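Local coordinates for Lin0431 protein (Listeria innocua, PDB 3LD7) that is of unknown function and contributes here its NusG domain II-like part, a small, mostly beta piece of a longer protein, at residues K17-I22 with F33-K38; G74-C79 with K83-I88; N43-E46 with R51-I54. All blocks are in the same frame, centred on the assembly; numbering follows the deposited sequence.

Contact 1: residues K17-I22 with F33-K38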
loop_
_atom_site.group_PDB
_atom_site.type_symbol
_atom_site.label_atom_id
_atom_site.label_comp_id
_atom_site.label_asym_id
_atom_site.label_seq_id
_atom_site.Cartn_x
_atom_site.Cartn_y
_atom_site.Cartn_z
ATOM N N LYS A 17 -3.073 12.524 1.187
ATOM C CA LYS A 17 -1.730 13.045 1.427
ATOM C C LYS A 17 -0.699 11.918 1.340
ATOM O O LYS A 17 -0.828 10.887 1.998
ATOM C CB LYS A 17 -1.679 13.771 2.763
ATOM C CG LYS A 17 -2.492 15.055 2.736
ATOM C CD LYS A 17 -2.675 15.622 4.119
ATOM C CE LYS A 17 -3.712 14.832 4.863
ATOM N NZ LYS A 17 -3.909 15.428 6.206
ATOM N N VAL A 18 0.327 12.115 0.521
ATOM C CA VAL A 18 1.279 11.030 0.264
ATOM C C VAL A 18 2.200 10.795 1.465
ATOM O O VAL A 18 2.802 11.731 2.010
ATOM C CB VAL A 18 2.102 11.314 -1.010
ATOM C CG1 VAL A 18 3.069 10.153 -1.301
ATOM C CG2 VAL A 18 1.174 11.507 -2.193
ATOM N N ILE A 19 2.285 9.533 1.881
ATOM C CA ILE A 19 3.121 9.131 3.009
ATOM C C ILE A 19 4.444 8.584 2.480
ATOM O O ILE A 19 5.507 8.897 3.018
ATOM C CB ILE A 19 2.448 7.998 3.798
ATOM C CG1 ILE A 19 1.071 8.458 4.281
ATOM C CG2 ILE A 19 3.333 7.528 4.958
ATOM C CD1 ILE A 19 0.248 7.350 4.822
ATOM N N ARG A 20 4.383 7.764 1.436
ATOM C CA ARG A 20 5.607 7.199 0.826
ATOM C C ARG A 20 5.420 7.087 -0.657
ATOM O O ARG A 20 4.321 6.766 -1.104
ATOM C CB ARG A 20 5.906 5.781 1.345
ATOM C CG ARG A 20 6.326 5.699 2.790
ATOM C CD ARG A 20 7.815 6.098 3.032
ATOM N NE ARG A 20 8.764 5.197 2.353
ATOM C CZ ARG A 20 9.010 3.941 2.734
ATOM N NH1 ARG A 20 8.369 3.426 3.782
ATOM N NH2 ARG A 20 9.896 3.190 2.078
ATOM N N GLU A 21 6.490 7.329 -1.419
ATOM C CA GLU A 21 6.541 6.900 -2.822
ATOM C C GLU A 21 7.678 5.900 -2.902
ATOM O O GLU A 21 8.822 6.237 -2.580
ATOM C CB GLU A 21 6.724 8.089 -3.792
ATOM C CG GLU A 21 5.647 9.160 -3.560
ATOM C CD GLU A 21 5.479 10.186 -4.694
ATOM O OE1 GLU A 21 6.167 10.083 -5.725
ATOM O OE2 GLU A 21 4.627 11.108 -4.554
ATOM N N ILE A 22 7.358 4.663 -3.278
ATOM C CA ILE A 22 8.302 3.566 -3.170
ATOM C C ILE A 22 8.535 2.901 -4.517
ATOM O O ILE A 22 7.672 2.188 -5.038
ATOM C CB ILE A 22 7.824 2.470 -2.178
ATOM C CG1 ILE A 22 7.545 3.048 -0.783
ATOM C CG2 ILE A 22 8.888 1.361 -2.121
ATOM C CD1 ILE A 22 7.030 1.987 0.212
ATOM N N PHE A 33 5.716 -0.977 7.324
ATOM C CA PHE A 33 5.502 0.285 8.033
ATOM C C PHE A 33 4.028 0.420 8.349
ATOM O O PHE A 33 3.192 -0.124 7.623
ATOM C CB PHE A 33 6.078 1.506 7.266
ATOM C CG PHE A 33 5.436 1.771 5.923
ATOM C CD1 PHE A 33 5.852 1.103 4.785
ATOM C CD2 PHE A 33 4.394 2.696 5.813
ATOM C CE1 PHE A 33 5.253 1.370 3.532
ATOM C CE2 PHE A 33 3.802 2.953 4.584
ATOM C CZ PHE A 33 4.228 2.279 3.439
ATOM N N THR A 34 3.712 1.103 9.444
ATOM C CA THR A 34 2.322 1.276 9.850
ATOM C C THR A 34 1.837 2.691 9.610
ATOM O O THR A 34 2.496 3.663 9.990
ATOM C CB THR A 34 2.134 0.919 11.327
ATOM O OG1 THR A 34 2.534 -0.440 11.535
ATOM C CG2 THR A 34 0.694 1.079 11.747
ATOM N N ILE A 35 0.684 2.799 8.959
ATOM C CA ILE A 35 -0.008 4.072 8.826
ATOM C C ILE A 35 -1.010 4.160 9.947
ATOM O O ILE A 35 -1.904 3.311 10.075
ATOM C CB ILE A 35 -0.751 4.160 7.480
ATOM C CG1 ILE A 35 0.241 3.992 6.347
ATOM C CG2 ILE A 35 -1.510 5.481 7.380
ATOM C CD1 ILE A 35 -0.430 3.914 5.008
ATOM N N LYS A 36 -0.833 5.155 10.801
ATOM C CA LYS A 36 -1.716 5.291 11.945
ATOM C C LYS A 36 -2.743 6.363 11.707
ATOM O O LYS A 36 -2.440 7.502 11.317
ATOM C CB LYS A 36 -0.923 5.576 13.213
ATOM C CG LYS A 36 -0.141 4.350 13.648
ATOM C CD LYS A 36 0.759 4.622 14.839
ATOM C CE LYS A 36 1.313 3.313 15.385
ATOM N NZ LYS A 36 0.201 2.349 15.680
ATOM N N GLY A 37 -3.978 5.996 11.962
ATOM C CA GLY A 37 -5.016 6.943 11.756
ATOM C C GLY A 37 -5.466 7.542 13.034
ATOM O O GLY A 37 -4.811 7.477 14.103
ATOM N N LYS A 38 -6.626 8.160 12.897
ATOM C CA LYS A 38 -7.375 8.610 14.015
ATOM C C LYS A 38 -7.747 7.408 14.867
ATOM O O LYS A 38 -7.925 6.256 14.404
ATOM C CB LYS A 38 -8.650 9.318 13.542
ATOM C CG LYS A 38 -8.402 10.538 12.640
ATOM C CD LYS A 38 -7.424 11.535 13.272
ATOM C CE LYS A 38 -7.571 12.934 12.670
ATOM N NZ LYS A 38 -6.309 13.726 12.806
#

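Contact 2: residues G74-C79 with K83-I88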
loop_
_atom_site.group_PDB
_atom_site.type_symbol
_atom_site.label_atom_id
_atom_site.label_comp_id
_atom_site.label_asym_id
_atom_site.label_seq_id
_atom_site.Cartn_x
_atom_site.Cartn_y
_atom_site.Cartn_z
ATOM N N GLY A 74 -1.097 0.415 -12.755
ATOM C CA GLY A 74 -2.546 0.468 -12.755
ATOM C C GLY A 74 -3.184 -0.234 -11.578
ATOM O O GLY A 74 -4.370 -0.031 -11.313
ATOM N N ASP A 75 -2.416 -1.064 -10.873
ATOM C CA ASP A 75 -2.929 -1.717 -9.670
ATOM C C ASP A 75 -3.197 -0.698 -8.583
ATOM O O ASP A 75 -2.463 0.278 -8.449
ATOM C CB ASP A 75 -1.922 -2.735 -9.115
ATOM C CG ASP A 75 -1.878 -4.025 -9.920
ATOM O OD1 ASP A 75 -2.697 -4.215 -10.868
ATOM O OD2 ASP A 75 -1.009 -4.865 -9.576
ATOM N N THR A 76 -4.242 -0.947 -7.801
ATOM C CA THR A 76 -4.542 -0.143 -6.621
ATOM C C THR A 76 -4.925 -1.002 -5.446
ATOM O O THR A 76 -5.324 -2.167 -5.605
ATOM C CB THR A 76 -5.722 0.822 -6.892
ATOM O OG1 THR A 76 -6.894 0.074 -7.282
ATOM C CG2 THR A 76 -5.369 1.801 -7.992
ATOM N N ILE A 77 -4.790 -0.421 -4.263
ATOM C CA ILE A 77 -5.339 -0.998 -3.041
ATOM C C ILE A 77 -6.064 0.104 -2.322
ATOM O O ILE A 77 -5.587 1.232 -2.259
ATOM C CB ILE A 77 -4.234 -1.538 -2.092
ATOM C CG1 ILE A 77 -3.346 -2.539 -2.824
ATOM C CG2 ILE A 77 -4.867 -2.213 -0.857
ATOM C CD1 ILE A 77 -2.075 -2.908 -2.039
ATOM N N VAL A 78 -7.243 -0.179 -1.797
ATOM C CA VAL A 78 -7.939 0.875 -1.076
ATOM C C VAL A 78 -8.451 0.368 0.257
ATOM O O VAL A 78 -8.991 -0.747 0.359
ATOM C CB VAL A 78 -9.080 1.447 -1.893
ATOM C CG1 VAL A 78 -10.007 0.344 -2.254
ATOM C CG2 VAL A 78 -9.792 2.533 -1.113
ATOM N N CYS A 79 -8.255 1.177 1.290
ATOM C CA CYS A 79 -8.905 0.945 2.574
ATOM C C CYS A 79 -9.706 2.187 2.836
ATOM O O CYS A 79 -9.194 3.179 3.354
ATOM C CB CYS A 79 -7.907 0.698 3.719
ATOM S SG CYS A 79 -8.766 0.487 5.312
ATOM N N LYS A 83 -9.106 5.720 4.823
ATOM C CA LYS A 83 -8.692 6.708 3.805
ATOM C C LYS A 83 -7.300 6.428 3.248
ATOM O O LYS A 83 -6.561 7.349 2.845
ATOM C CB LYS A 83 -8.801 8.144 4.337
ATOM C CG LYS A 83 -10.195 8.449 4.936
ATOM C CD LYS A 83 -10.325 9.912 5.312
ATOM C CE LYS A 83 -11.669 10.174 5.969
ATOM N NZ LYS A 83 -11.879 11.598 6.310
ATOM N N VAL A 84 -6.952 5.152 3.200
ATOM C CA VAL A 84 -5.636 4.761 2.713
ATOM C C VAL A 84 -5.753 4.291 1.286
ATOM O O VAL A 84 -6.666 3.525 0.944
ATOM C CB VAL A 84 -5.002 3.665 3.613
ATOM C CG1 VAL A 84 -3.762 3.056 2.933
ATOM C CG2 VAL A 84 -4.617 4.276 4.977
ATOM N N PHE A 85 -4.849 4.770 0.437
ATOM C CA PHE A 85 -4.882 4.389 -0.966
ATOM C C PHE A 85 -3.466 4.068 -1.426
ATOM O O PHE A 85 -2.518 4.797 -1.093
ATOM C CB PHE A 85 -5.437 5.563 -1.769
ATOM C CG PHE A 85 -5.623 5.294 -3.236
ATOM C CD1 PHE A 85 -6.485 4.298 -3.684
ATOM C CD2 PHE A 85 -4.984 6.087 -4.174
ATOM C CE1 PHE A 85 -6.694 4.098 -5.063
ATOM C CE2 PHE A 85 -5.175 5.893 -5.528
ATOM C CZ PHE A 85 -6.013 4.891 -5.977
ATOM N N VAL A 86 -3.334 3.000 -2.198
ATOM C CA VAL A 86 -2.074 2.680 -2.844
ATOM C C VAL A 86 -2.316 2.656 -4.343
ATOM O O VAL A 86 -3.260 2.018 -4.818
ATOM C CB VAL A 86 -1.573 1.277 -2.433
ATOM C CG1 VAL A 86 -0.269 0.937 -3.183
ATOM C CG2 VAL A 86 -1.391 1.183 -0.922
ATOM N N GLU A 87 -1.488 3.375 -5.094
ATOM C CA GLU A 87 -1.563 3.362 -6.544
ATOM C C GLU A 87 -0.192 2.987 -7.072
ATOM O O GLU A 87 0.807 3.580 -6.664
ATOM C CB GLU A 87 -1.927 4.759 -7.053
ATOM C CG GLU A 87 -1.914 4.864 -8.524
ATOM C CD GLU A 87 -2.413 6.205 -9.024
ATOM O OE1 GLU A 87 -2.545 7.165 -8.220
ATOM O OE2 GLU A 87 -2.669 6.298 -10.234
ATOM N N ILE A 88 -0.134 2.028 -7.988
ATOM C CA ILE A 88 1.116 1.696 -8.656
ATOM C C ILE A 88 1.145 2.341 -10.028
ATOM O O ILE A 88 0.217 2.157 -10.842
ATOM C CB ILE A 88 1.326 0.188 -8.763
ATOM C CG1 ILE A 88 1.333 -0.414 -7.347
ATOM C CG2 ILE A 88 2.636 -0.140 -9.530
ATOM C CD1 ILE A 88 1.671 -1.891 -7.322
#

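Contact 3: residues N43-E46 with R51-I54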
loop_
_atom_site.group_PDB
_atom_site.type_symbol
_atom_site.label_atom_id
_atom_site.label_comp_id
_atom_site.label_asym_id
_atom_site.label_seq_id
_atom_site.Cartn_x
_atom_site.Cartn_y
_atom_site.Cartn_z
ATOM N N ASN A 43 -3.057 0.596 9.506
ATOM C CA ASN A 43 -2.816 -0.319 8.390
ATOM C C ASN A 43 -1.355 -0.652 8.385
ATOM O O ASN A 43 -0.500 0.253 8.295
ATOM C CB ASN A 43 -3.189 0.291 7.014
ATOM C CG ASN A 43 -4.684 0.593 6.888
ATOM O OD1 ASN A 43 -5.482 -0.180 6.299
ATOM N ND2 ASN A 43 -5.060 1.699 7.403
ATOM N N LEU A 44 -1.065 -1.943 8.470
ATOM C CA LEU A 44 0.308 -2.430 8.401
ATOM C C LEU A 44 0.626 -2.732 6.951
ATOM O O LEU A 44 0.063 -3.660 6.360
ATOM C CB LEU A 44 0.460 -3.673 9.256
ATOM C CG LEU A 44 1.856 -4.286 9.337
ATOM C CD1 LEU A 44 2.907 -3.271 9.781
ATOM C CD2 LEU A 44 1.797 -5.457 10.278
HETATM N N MSE A 45 1.479 -1.894 6.362
HETATM C CA MSE A 45 1.876 -2.024 4.970
HETATM C C MSE A 45 3.103 -2.900 4.871
HETATM O O MSE A 45 3.973 -2.857 5.744
HETATM C CB MSE A 45 2.232 -0.634 4.415
HETATM C CG MSE A 45 1.143 0.414 4.662
HETATM SE SE MSE A 45 -0.622 -0.070 4.013
HETATM C CE MSE A 45 -0.125 -0.526 2.154
ATOM N N GLU A 46 3.190 -3.661 3.787
ATOM C CA GLU A 46 4.311 -4.564 3.591
ATOM C C GLU A 46 4.760 -4.489 2.154
ATOM O O GLU A 46 3.959 -4.650 1.232
ATOM C CB GLU A 46 3.916 -6.012 3.946
ATOM C CG GLU A 46 5.074 -6.990 3.821
ATOM C CD GLU A 46 4.670 -8.426 4.141
ATOM O OE1 GLU A 46 3.465 -8.676 4.366
ATOM O OE2 GLU A 46 5.557 -9.302 4.183
ATOM N N ARG A 51 6.594 -6.330 -4.701
ATOM C CA ARG A 51 5.141 -6.343 -4.458
ATOM C C ARG A 51 4.794 -5.597 -3.180
ATOM O O ARG A 51 5.618 -5.494 -2.239
ATOM C CB ARG A 51 4.628 -7.789 -4.294
ATOM C CG ARG A 51 4.968 -8.776 -5.364
ATOM C CD ARG A 51 4.393 -10.158 -4.979
ATOM N NE ARG A 51 5.014 -10.678 -3.753
ATOM C CZ ARG A 51 4.575 -11.737 -3.073
ATOM N NH1 ARG A 51 3.506 -12.397 -3.490
ATOM N NH2 ARG A 51 5.210 -12.133 -1.970
ATOM N N ILE A 52 3.570 -5.093 -3.115
ATOM C CA ILE A 52 3.111 -4.398 -1.923
ATOM C C ILE A 52 1.714 -4.880 -1.539
ATOM O O ILE A 52 0.917 -5.249 -2.410
ATOM C CB ILE A 52 3.128 -2.865 -2.147
ATOM C CG1 ILE A 52 2.808 -2.111 -0.851
ATOM C CG2 ILE A 52 2.228 -2.462 -3.323
ATOM C CD1 ILE A 52 3.024 -0.598 -0.974
ATOM N N ARG A 53 1.423 -4.895 -0.243
ATOM C CA ARG A 53 0.070 -5.192 0.223
ATOM C C ARG A 53 -0.197 -4.503 1.536
ATOM O O ARG A 53 0.735 -4.044 2.214
ATOM C CB ARG A 53 -0.138 -6.697 0.447
ATOM C CG ARG A 53 0.630 -7.276 1.639
ATOM C CD ARG A 53 0.287 -8.737 1.886
ATOM N NE ARG A 53 1.164 -9.324 2.887
ATOM C CZ ARG A 53 1.177 -10.615 3.198
ATOM N NH1 ARG A 53 0.312 -11.459 2.626
ATOM N NH2 ARG A 53 2.055 -11.060 4.080
ATOM N N ILE A 54 -1.474 -4.455 1.906
ATOM C CA ILE A 54 -1.819 -4.233 3.302
ATOM C C ILE A 54 -1.774 -5.598 3.967
ATOM O O ILE A 54 -2.580 -6.485 3.657
ATOM C CB ILE A 54 -3.187 -3.610 3.512
ATOM C CG1 ILE A 54 -3.336 -2.288 2.738
ATOM C CG2 ILE A 54 -3.436 -3.415 5.023
ATOM C CD1 ILE A 54 -4.804 -1.793 2.708
#

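Contact 1: residues K17-I22 with F33-K38
Arg20 lays the end of its side chain over one face of the Phe33 ring. NH1 does the touching. It sits toward the rim of the ring, 3.6 Å from Phe33 CD1. The guanidinium is tilted, with its plane 52° from that of the ring. The pair is a cation-pi contact: Arg20 CZ lies 5.0 Å from the ring centroid, 25° off the normal. Closer to the backbone, Arg20 CG comes near Phe33 CZ and CE2, at 4.1 Å from CZ. The arginine chain bends at chi2 (-78°) and again at chi3, which folds the charged group back over the ring. The Ile22 methyl CD1 meets Phe33 CE1 at 3.8 Å and also sits over one face of the guanidinium, toward its rim. Further along, two isoleucines meet by their terminal methyls, with Ile19 CD1 3.5 Å from Ile35 CD1. A salt bridge from Arg20 NH1 to Glu31 fixes the guanidinium and gives its charge a partner. On the backbone, Ile19 and Arg20 both pair with Ile12 in a classic beta bulge. This lets two consecutive residues send their side chains toward 33-36. The strands are not sheet neighbours: their axes come no closer than 9.8 Å, and only side chains meet. The contact thus packs 17-23, outermost in the four-stranded sheet beside 8-14, against 30-36, outermost in the three-stranded sheet beside 42-48.

Contact 2: residues G74-C79 with K83-I88
Phe85 crosses Thr76 and has Val78 at its ring edge, on one side of the hairpin formed by 76-79 and 84-88. From CB, the chi1 of -176° sets CG anti to the backbone N, which carries the ring back over the partner strand. CG and then CD1 pass the carbonyl of Ile77, with CD1 3.5 Å from Ile77 O. Val78 CB lies near CD1. CE1 meets Thr76 CB at 3.9 Å. At the tip, CZ meets the Thr76 methyl CG2 at 3.7 Å. On the other side of the sheet, Ile77 and Val86 meet through their CB atoms at 3.9 Å, and Cys79 stands beside Val84. These side chains pack toward strands 42-48 and 51-57.

The backbones pair in antiparallel register. Ile77 with Val86 and Cys79 with Val84 are hydrogen-bonded pairs, each with two bonds. Of these, Cys79 N to Val84 O is nearly straight at 174°. Ahead of strand 76-79, Asp75 O accepts from Ile88 N, and Gly74 N gives to Ile88 O (2.9 Å). At the other end, Lys83 and Val84 both face Cys79 in a G1 beta bulge, and Lys83 has a positive phi of 63°. Asp75 OD2 accepts from the backbone N of Ser71 and of Lys72, tying down the preceding loop. The chemistry is thus divided: main-chain bonds set the register, while Ile77, Cys79, Val84 and Val86 form the face turned to the other sheet.

Contact 3: residues N43-E46 with R51-I54
Glu46 and Arg53 are joined by both main chain and side chain. The backbone bonds run both ways, Glu46 N to Arg53 O and Arg53 N to Glu46 O, each 2.9 Å. They make this an antiparallel hydrogen-bonded pair of the 42-48/51-57 hairpin.

The ionic contact lies beside it. The two side chains run alongside and point the same way. Arg53 uses its side-on edge, NE and NH2, and both give to the single oxygen Glu46 OE1 at 2.8 Å. That oxygen lies in the guanidinium plane, but the carboxylate is turned 49° from it. NH2 comes from the syn side, while NE comes from above the carboxylate plane. Two donors on one oxygen would probably draw negative charge toward OE1. Trp69 packs against both side chains.

Apolar contacts lie on the other side of the sheet. Met45, present as selenomethionine in place of methionine, bends at chi2 (-55°) and chi3, which curls SE and CE over Ile54. Both atoms lie 3.7 Å from Ile54 CG1. CE also nears Ile52 CD1, at 4.4 Å.

Strand 42-48 is the middle strand of its three-stranded sheet, between 30-36 and 51-57. From the Met45 and Ile54 side, residues reach strands 76-79 and 84-90 of the other sheet.

The three contacts share one beta-sheet core. Contact 2 pairs two strands of the four-stranded sheet, and contact 3 pairs two of the three-stranded sheet. Contact 1 joins the two sheets through their outermost strands 17-23 and 30-36. Contacts 1 and 3 have centres about 10 Å apart and share a sheet: Phe33 O lies 2.8 Å from Met45 N, a probable hydrogen bond. Contacts 2 and 3, also about 10 Å between centres, meet face on through side chains. Ile77 CG2 lies 3.6 Å from Ile54 CD1, and Val86 CG2 lies 3.7 Å from Met45 CE. Contacts 1 and 2, about 12 Å apart by centres, touch where Ile35 CD1 meets Val84 CG1 at 4.0 Å. No active site is known here.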